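Local coordinates for protein AGR_C_4470p (Agrobacterium tumefaciens str. C58, PDB 2HQV) that is of unknown function but belongs to the ChuX/HutX family, consistent with a role in haem utilisation, at residues E54-A57 against I58-Q61. Numbering follows the deposited sequence.
Sequences EILA and ILPQ
Leu59 folds back against Ile55, and its CD1 methyl fills the hollow between the side chain and the carbonyl of Ile55. Ile55 turns CG1 anti to the backbone N (chi1 -158°), and chi1 and chi2 (-72°) together bring its CD1 to Leu59 CD1 at 3.3 Å, crowded for two methyls. Leu59 CD1 is also pressed against Ile55 O at 3.0 Å, so the exact fit here is doubtful. Leu59 CD2, the other branch, faces Leu56 CD1 more loosely, at 4.4 Å. Ile58 lies along the last helical turn instead: its CD1 folds over the backbone at Glu54 O, a short 3.2 Å, and Ala57 C, with Ala57 CB only loosely alongside. Two backbone hydrogen bonds hold the bend: Ile58 N to Ile55 O at 3.1 Å, and Leu59 N to Leu56 O at 3.2 Å, which closes the Leu56-Leu59 turn. Outside the turn, Ile55 rests on Leu33, Ala43 and Ala46, while Leu56 touches Thr133 and Leu59 touches Arg137, both of strand 129-139. This type I beta turn follows the short helix 52-56 and leads the chain on toward strand 64-68, an outermost strand of the six-stranded antiparallel sheet in this ChuX/HutX-family protein.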
loop_
_atom_site.group_PDB
_atom_site.type_symbol
_atom_site.label_atom_id
_atom_site.label_comp_id
_atom_site.label_asym_id
_atom_site.label_seq_id
_atom_site.Cartn_x
_atom_site.Cartn_y
_atom_site.Cartn_z
ATOM N N GLU A 54 -0.474 7.599 18.102
ATOM C CA GLU A 54 -0.009 8.243 19.324
ATOM C C GLU A 54 0.348 9.705 19.072
ATOM O O GLU A 54 0.234 10.541 19.966
ATOM C CB GLU A 54 1.188 7.476 19.897
ATOM C CG GLU A 54 0.832 6.045 20.294
ATOM C CD GLU A 54 2.013 5.260 20.834
ATOM O OE1 GLU A 54 2.618 5.706 21.830
ATOM O OE2 GLU A 54 2.332 4.195 20.263
ATOM N N ILE A 55 0.766 10.009 17.848
ATOM C CA ILE A 55 1.114 11.374 17.474
ATOM C C ILE A 55 -0.205 12.111 17.191
ATOM O O ILE A 55 -0.336 13.312 17.443
ATOM C CB ILE A 55 2.035 11.378 16.224
ATOM C CG1 ILE A 55 2.835 12.679 16.155
ATOM C CG2 ILE A 55 1.213 11.192 14.955
ATOM C CD1 ILE A 55 2.029 13.890 15.785
ATOM N N LEU A 56 -1.184 11.369 16.682
ATOM C CA LEU A 56 -2.504 11.909 16.389
ATOM C C LEU A 56 -3.182 12.336 17.696
ATOM O O LEU A 56 -3.765 13.414 17.780
ATOM C CB LEU A 56 -3.351 10.846 15.677
ATOM C CG LEU A 56 -3.694 11.034 14.191
ATOM C CD1 LEU A 56 -2.459 11.385 13.388
ATOM C CD2 LEU A 56 -4.342 9.754 13.664
ATOM N N ALA A 57 -3.092 11.489 18.716
ATOM C CA ALA A 57 -3.704 11.793 20.009
ATOM C C ALA A 57 -3.006 12.962 20.711
ATOM O O ALA A 57 -3.465 13.443 21.744
ATOM C CB ALA A 57 -3.674 10.555 20.906
ATOM N N ILE A 58 -1.903 13.423 20.130
ATOM C CA ILE A 58 -1.132 14.518 20.706
ATOM C C ILE A 58 -1.325 15.865 19.989
ATOM O O ILE A 58 -0.862 16.908 20.464
ATOM C CB ILE A 58 0.374 14.101 20.768
ATOM C CG1 ILE A 58 0.676 13.513 22.146
ATOM C CG2 ILE A 58 1.289 15.264 20.475
ATOM C CD1 ILE A 58 -0.199 12.343 22.528
ATOM N N LEU A 59 -2.027 15.841 18.860
ATOM C CA LEU A 59 -2.302 17.053 18.086
ATOM C C LEU A 59 -3.297 17.951 18.821
ATOM O O LEU A 59 -3.998 17.497 19.726
ATOM C CB LEU A 59 -2.887 16.680 16.720
ATOM C CG LEU A 59 -1.994 16.501 15.488
ATOM C CD1 LEU A 59 -0.679 15.853 15.854
ATOM C CD2 LEU A 59 -2.751 15.671 14.457
ATOM N N PRO A 60 -3.381 19.235 18.431
ATOM C CA PRO A 60 -4.321 20.148 19.093
ATOM C C PRO A 60 -5.742 19.570 19.123
ATOM O O PRO A 60 -6.166 18.899 18.182
ATOM C CB PRO A 60 -4.228 21.413 18.242
ATOM C CG PRO A 60 -2.812 21.387 17.758
ATOM C CD PRO A 60 -2.634 19.933 17.371
ATOM N N GLN A 61 -6.472 19.830 20.204
ATOM C CA GLN A 61 -7.839 19.327 20.326
ATOM C C GLN A 61 -8.641 19.711 19.085
ATOM O O GLN A 61 -8.587 20.851 18.635
ATOM C CB GLN A 61 -8.509 19.905 21.575
ATOM C CG GLN A 61 -9.822 19.228 21.955
ATOM C CD GLN A 61 -10.345 19.681 23.312
ATOM O OE1 GLN A 61 -11.385 19.208 23.781
ATOM N NE2 GLN A 61 -9.621 20.598 23.952
#